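Local coordinates for filamentation induced by cAMP protein Fic (Desulfovibrio alaskensis, PDB 4RGL) that belongs to the Fic/DOC family, pairing a largely helical Fic core with a C-terminal domain probably of the helix-turn-helix type, at residues Val132-Gly137 / His142-Ala147; Ile174-Phe179 / Glu222-Val227. One frame throughout, in Å; residues are numbered along the deposited sequence.

Contact 1 of 2, residues Val132-Gly137 / His142-Ala147; sequences VGIFRG and HMAPPA
Two backbone hydrogen bonds tie Val-132 and Ile-134 to Ala-144 and His-142. Ala-144 N donates to Val-132 O (2.9 Å, 172° at the hydrogen), and Ile-134 N donates to His-142 O over 2.8 Å. Gly-133 and Met-143 form the non-hydrogen-bonded pair between them. His-142 O receives a second, softer approach from the Gly-133 CA at 3.5 Å, a CA-H...O contact. Selenomethionine Met-143 is bent at chi2 and chi3, and this folds its CE back to 3.6 Å from Val-132 O. These strands make a short antiparallel hairpin that probably corresponds to the flap of Fic proteins. Val-132 and Ile-134 also touch His-183, where the Fic signature sequence begins.

On the face carrying Ile-134 and His-142, the imidazole lies against the isoleucine. With chi1 at 68°, its CG sits between the backbone N and the carbonyl carbon, and CB of Ile-134 rests over one ring face, off toward the rim, in a CH-pi contact. CD1 of the isoleucine reaches 3.5 Å from NE2 of His-142, while its CG1 packs on CB of Ala-144, whose methyl also meets CG1 of Val-132. Arg-136 comes in beyond, its chain extended from CG to NE. The His-142 CE1 stands over the guanidinium face, 3.4 Å from NH1, with the two planes 46° apart. The guanidinium's polar bonds lie elsewhere: NH1 forms a salt bridge to Asp-232 and NH2 one to Glu-180. Farther along, Gly-137 N hydrogen-bonds to an unknown ligand, and Pro-145 O accepts from Arg-128.

Contact 2 of 2, residues Ile174-Phe179 / Glu222-Val227; sequences IFHYEF and EDYYRV
His-176 and Tyr-224 reach toward each other from opposite directions and meet through polar atoms. NE2 of the imidazole lies 3.0 Å from the Tyr-224 OH in a weak hydrogen bond, bent at the hydrogen to 127°. The histidine nitrogen stands at the edge of the phenol, near its plane. Each side chain has its CG anti to the backbone N (chi1 -163° in His-176, 166° in Tyr-224), which lets the pair span the 12.2 Å between the His-176 CA and the Tyr-224 CA. The other ring nitrogen of His-176, ND1, hydrogen-bonds to Gln-197, so both ring nitrogens have a partner, the stronger being Gln-197 at ND1.

The helices joined in this way belong to the all-helical core of the Fic fold: 168-182 runs into the loop that opens the Fic signature, and 221-234 comes later in the chain.

Aromatic and apolar packing surrounds the pair. Phe-240, from helix 238-257, meets the His-176 ring edge-to-face and also touches Tyr-224, which Phe-243 and Met-244 line as well. Within its own helix, CD2 of Tyr-224 sits over the centre of the Tyr-225 ring, 3.9 Å above the plane.

A charged pair lies within the 222-227 segment, where NH1 of Arg-226 forms a salt bridge with OD1 of Asp-223 one turn earlier, at 3.2 Å and with a weak hydrogen bond.

Overall arrangement
The two contacts follow one another along the chain: the hairpin of contact 1 closes before helix 168-182 brings in contact 2, and helix 221-234 completes it. Their centres are 14 Å apart, on the same side of the chain's centre, and they touch. Tyr-225 packs against the chain just after strand 133-134, with its CD1 3.5 Å from the CA of Arg-136. The helices of contact 2, 168-182 and 221-234, also supply the carboxylates that hold Arg-136. The hairpin, probably the Fic flap, is thus seated on the buried helical core, beside His-183 at the start of the Fic signature.

Contact 1 of 2, residues Val132-Gly137 / His142-Ala147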
loop_
_atom_site.group_PDB
_atom_site.type_symbol
_atom_site.label_atom_id
_atom_site.label_comp_id
_atom_site.label_asym_id
_atom_site.label_seq_id
_atom_site.Cartn_x
_atom_site.Cartn_y
_atom_site.Cartn_z
ATOM N N VAL A 132 23.891 -0.066 17.894
ATOM C CA VAL A 132 23.034 -1.004 17.182
ATOM C C VAL A 132 23.726 -1.436 15.873
ATOM O O VAL A 132 24.482 -0.653 15.277
ATOM C CB VAL A 132 21.610 -0.393 16.915
ATOM C CG1 VAL A 132 21.669 0.705 15.857
ATOM C CG2 VAL A 132 20.614 -1.477 16.516
ATOM N N GLY A 133 23.503 -2.683 15.476
ATOM C CA GLY A 133 24.055 -3.219 14.241
ATOM C C GLY A 133 23.172 -2.935 13.041
ATOM O O GLY A 133 21.943 -3.053 13.126
ATOM N N ILE A 134 23.791 -2.511 11.916
ATOM C CA ILE A 134 23.066 -2.271 10.673
ATOM C C ILE A 134 23.099 -3.540 9.816
ATOM O O ILE A 134 24.184 -4.045 9.492
ATOM C CB ILE A 134 23.642 -1.043 9.900
ATOM C CG1 ILE A 134 23.616 0.232 10.773
ATOM C CG2 ILE A 134 22.890 -0.829 8.574
ATOM C CD1 ILE A 134 24.248 1.479 10.102
ATOM N N PHE A 135 21.912 -4.085 9.494
ATOM C CA PHE A 135 21.793 -5.279 8.661
ATOM C C PHE A 135 21.405 -4.910 7.242
ATOM O O PHE A 135 20.430 -4.172 7.038
ATOM C CB PHE A 135 20.758 -6.255 9.251
ATOM C CG PHE A 135 21.227 -7.001 10.473
ATOM C CD1 PHE A 135 21.082 -6.455 11.742
ATOM C CD2 PHE A 135 21.755 -8.285 10.364
ATOM C CE1 PHE A 135 21.503 -7.154 12.873
ATOM C CE2 PHE A 135 22.148 -8.994 11.498
ATOM C CZ PHE A 135 22.029 -8.422 12.744
ATOM N N ARG A 136 22.160 -5.415 6.252
ATOM C CA ARG A 136 21.831 -5.200 4.847
ATOM C C ARG A 136 21.758 -6.549 4.119
ATOM O O ARG A 136 22.637 -6.884 3.323
ATOM C CB ARG A 136 22.845 -4.248 4.167
ATOM C CG ARG A 136 22.850 -2.847 4.772
ATOM C CD ARG A 136 23.319 -1.804 3.786
ATOM N NE ARG A 136 23.398 -0.479 4.403
ATOM C CZ ARG A 136 24.541 0.128 4.706
ATOM N NH1 ARG A 136 25.703 -0.421 4.365
ATOM N NH2 ARG A 136 24.530 1.320 5.285
ATOM N N GLY A 137 20.731 -7.331 4.450
ATOM C CA GLY A 137 20.538 -8.658 3.883
ATOM C C GLY A 137 21.578 -9.654 4.351
ATOM O O GLY A 137 21.858 -9.751 5.555
ATOM N N HIS A 142 27.765 -4.200 10.355
ATOM C CA HIS A 142 28.618 -3.137 10.883
ATOM C C HIS A 142 27.816 -2.290 11.872
ATOM O O HIS A 142 26.585 -2.402 11.921
ATOM C CB HIS A 142 29.205 -2.272 9.747
ATOM C CG HIS A 142 28.192 -1.451 9.028
ATOM N ND1 HIS A 142 27.431 -1.981 8.006
ATOM C CD2 HIS A 142 27.857 -0.151 9.196
ATOM C CE1 HIS A 142 26.643 -0.999 7.599
ATOM N NE2 HIS A 142 26.871 0.125 8.281
HETATM N N MSE A 143 28.502 -1.502 12.706
HETATM C CA MSE A 143 27.834 -0.743 13.761
HETATM C C MSE A 143 27.363 0.614 13.256
HETATM O O MSE A 143 28.057 1.256 12.463
HETATM C CB MSE A 143 28.767 -0.559 14.974
HETATM C CG MSE A 143 29.366 -1.863 15.485
HETATM SE SE MSE A 143 28.044 -3.250 15.827
HETATM C CE MSE A 143 27.008 -2.367 17.204
ATOM N N ALA A 144 26.192 1.073 13.749
ATOM C CA ALA A 144 25.663 2.409 13.442
ATOM C C ALA A 144 26.407 3.488 14.260
ATOM O O ALA A 144 27.177 3.150 15.161
ATOM C CB ALA A 144 24.167 2.459 13.737
ATOM N N PRO A 145 26.190 4.799 13.980
ATOM C CA PRO A 145 26.885 5.836 14.775
ATOM C C PRO A 145 26.569 5.728 16.286
ATOM O O PRO A 145 25.491 5.255 16.665
ATOM C CB PRO A 145 26.347 7.149 14.188
ATOM C CG PRO A 145 25.873 6.793 12.824
ATOM C CD PRO A 145 25.355 5.397 12.918
ATOM N N PRO A 146 27.499 6.172 17.176
ATOM C CA PRO A 146 27.214 6.105 18.621
ATOM C C PRO A 146 25.884 6.779 18.971
ATOM O O PRO A 146 25.488 7.744 18.319
ATOM C CB PRO A 146 28.397 6.841 19.248
ATOM C CG PRO A 146 29.487 6.709 18.265
ATOM C CD PRO A 146 28.834 6.746 16.915
ATOM N N ALA A 147 25.198 6.268 20.010
ATOM C CA ALA A 147 23.870 6.752 20.407
ATOM C C ALA A 147 23.873 8.261 20.749
ATOM O O ALA A 147 22.864 8.933 20.533
ATOM C CB ALA A 147 23.368 5.962 21.588
#

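Contact 2 of 2, residues Ile174-Phe179 / Glu222-Val227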
loop_
_atom_site.group_PDB
_atom_site.type_symbol
_atom_site.label_atom_id
_atom_site.label_comp_id
_atom_site.label_asym_id
_atom_site.label_seq_id
_atom_site.Cartn_x
_atom_site.Cartn_y
_atom_site.Cartn_z
ATOM N N ILE A 174 16.606 10.936 -0.362
ATOM C CA ILE A 174 17.746 11.429 0.421
ATOM C C ILE A 174 17.529 11.123 1.915
ATOM O O ILE A 174 18.446 10.627 2.582
ATOM C CB ILE A 174 17.974 12.949 0.184
ATOM C CG1 ILE A 174 18.187 13.276 -1.329
ATOM C CG2 ILE A 174 19.133 13.465 1.033
ATOM C CD1 ILE A 174 19.519 12.732 -1.953
ATOM N N PHE A 175 16.306 11.395 2.433
ATOM C CA PHE A 175 15.982 11.131 3.836
ATOM C C PHE A 175 16.118 9.639 4.152
ATOM O O PHE A 175 16.738 9.280 5.150
ATOM C CB PHE A 175 14.566 11.620 4.171
ATOM C CG PHE A 175 14.209 11.491 5.637
ATOM C CD1 PHE A 175 13.713 10.296 6.147
ATOM C CD2 PHE A 175 14.381 12.559 6.507
ATOM C CE1 PHE A 175 13.423 10.166 7.504
ATOM C CE2 PHE A 175 14.071 12.432 7.864
ATOM C CZ PHE A 175 13.592 11.238 8.352
ATOM N N HIS A 176 15.542 8.771 3.287
ATOM C CA HIS A 176 15.614 7.308 3.441
ATOM C C HIS A 176 17.066 6.861 3.567
ATOM O O HIS A 176 17.395 6.082 4.453
ATOM C CB HIS A 176 14.944 6.614 2.224
ATOM C CG HIS A 176 14.590 5.167 2.448
ATOM N ND1 HIS A 176 13.373 4.653 2.036
ATOM C CD2 HIS A 176 15.301 4.179 3.042
ATOM C CE1 HIS A 176 13.395 3.372 2.362
ATOM N NE2 HIS A 176 14.525 3.045 2.988
ATOM N N TYR A 177 17.940 7.395 2.702
ATOM C CA TYR A 177 19.359 7.056 2.671
ATOM C C TYR A 177 20.061 7.509 3.945
ATOM O O TYR A 177 20.829 6.741 4.530
ATOM C CB TYR A 177 20.021 7.691 1.442
ATOM C CG TYR A 177 21.526 7.566 1.415
ATOM C CD1 TYR A 177 22.141 6.382 1.019
ATOM C CD2 TYR A 177 22.339 8.671 1.654
ATOM C CE1 TYR A 177 23.527 6.281 0.923
ATOM C CE2 TYR A 177 23.725 8.594 1.522
ATOM C CZ TYR A 177 24.316 7.395 1.165
ATOM O OH TYR A 177 25.686 7.306 1.072
ATOM N N GLU A 178 19.804 8.743 4.380
ATOM C CA GLU A 178 20.416 9.276 5.590
ATOM C C GLU A 178 19.892 8.556 6.835
ATOM O O GLU A 178 20.682 8.154 7.690
ATOM C CB GLU A 178 20.164 10.780 5.701
ATOM C CG GLU A 178 20.929 11.598 4.673
ATOM C CD GLU A 178 22.438 11.470 4.768
ATOM O OE1 GLU A 178 22.970 11.512 5.900
ATOM O OE2 GLU A 178 23.088 11.336 3.708
ATOM N N PHE A 179 18.551 8.346 6.908
ATOM C CA PHE A 179 17.900 7.674 8.039
ATOM C C PHE A 179 18.448 6.255 8.222
ATOM O O PHE A 179 18.683 5.835 9.350
ATOM C CB PHE A 179 16.370 7.631 7.830
ATOM C CG PHE A 179 15.592 7.106 9.010
ATOM C CD1 PHE A 179 15.377 5.740 9.174
ATOM C CD2 PHE A 179 15.048 7.975 9.946
ATOM C CE1 PHE A 179 14.680 5.252 10.286
ATOM C CE2 PHE A 179 14.326 7.488 11.042
ATOM C CZ PHE A 179 14.147 6.128 11.204
ATOM N N GLU A 222 18.001 -7.991 -2.934
ATOM C CA GLU A 222 19.453 -8.184 -3.062
ATOM C C GLU A 222 20.123 -6.931 -3.678
ATOM O O GLU A 222 21.150 -6.476 -3.171
ATOM C CB GLU A 222 19.767 -9.434 -3.907
ATOM C CG GLU A 222 21.250 -9.798 -3.926
ATOM C CD GLU A 222 21.613 -10.957 -4.839
ATOM O OE1 GLU A 222 21.344 -10.858 -6.060
ATOM O OE2 GLU A 222 22.281 -11.901 -4.356
ATOM N N ASP A 223 19.511 -6.357 -4.760
ATOM C CA ASP A 223 20.037 -5.150 -5.420
ATOM C C ASP A 223 19.854 -3.930 -4.533
ATOM O O ASP A 223 20.748 -3.086 -4.454
ATOM C CB ASP A 223 19.344 -4.921 -6.782
ATOM C CG ASP A 223 19.597 -6.019 -7.810
ATOM O OD1 ASP A 223 19.770 -7.196 -7.399
ATOM O OD2 ASP A 223 19.518 -5.723 -9.022
ATOM N N TYR A 224 18.683 -3.832 -3.856
ATOM C CA TYR A 224 18.367 -2.728 -2.946
ATOM C C TYR A 224 19.472 -2.553 -1.912
ATOM O O TYR A 224 20.100 -1.494 -1.867
ATOM C CB TYR A 224 17.008 -2.977 -2.257
ATOM C CG TYR A 224 16.728 -2.081 -1.070
ATOM C CD1 TYR A 224 16.450 -0.728 -1.245
ATOM C CD2 TYR A 224 16.569 -2.614 0.208
ATOM C CE1 TYR A 224 16.122 0.092 -0.163
ATOM C CE2 TYR A 224 16.211 -1.811 1.291
ATOM C CZ TYR A 224 15.990 -0.457 1.101
ATOM O OH TYR A 224 15.638 0.336 2.166
ATOM N N TYR A 225 19.797 -3.637 -1.165
ATOM C CA TYR A 225 20.843 -3.600 -0.140
ATOM C C TYR A 225 22.251 -3.423 -0.762
ATOM O O TYR A 225 23.117 -2.816 -0.133
ATOM C CB TYR A 225 20.809 -4.872 0.729
ATOM C CG TYR A 225 19.628 -4.931 1.680
ATOM C CD1 TYR A 225 19.446 -3.955 2.658
ATOM C CD2 TYR A 225 18.785 -6.039 1.706
ATOM C CE1 TYR A 225 18.401 -4.035 3.577
ATOM C CE2 TYR A 225 17.753 -6.144 2.639
ATOM C CZ TYR A 225 17.557 -5.133 3.567
ATOM O OH TYR A 225 16.539 -5.223 4.488
ATOM N N ARG A 226 22.470 -3.943 -2.001
ATOM C CA ARG A 226 23.773 -3.811 -2.683
ATOM C C ARG A 226 24.010 -2.353 -3.126
ATOM O O ARG A 226 25.108 -1.823 -2.930
ATOM C CB ARG A 226 23.860 -4.762 -3.892
ATOM C CG ARG A 226 25.278 -4.878 -4.476
ATOM C CD ARG A 226 25.349 -5.835 -5.667
ATOM N NE ARG A 226 24.611 -5.331 -6.832
ATOM C CZ ARG A 226 23.431 -5.804 -7.226
ATOM N NH1 ARG A 226 22.874 -6.828 -6.590
ATOM N NH2 ARG A 226 22.824 -5.288 -8.286
ATOM N N VAL A 227 22.968 -1.700 -3.707
ATOM C CA VAL A 227 23.047 -0.289 -4.123
ATOM C C VAL A 227 23.172 0.600 -2.892
ATOM O O VAL A 227 23.959 1.546 -2.889
ATOM C CB VAL A 227 21.828 0.122 -4.985
#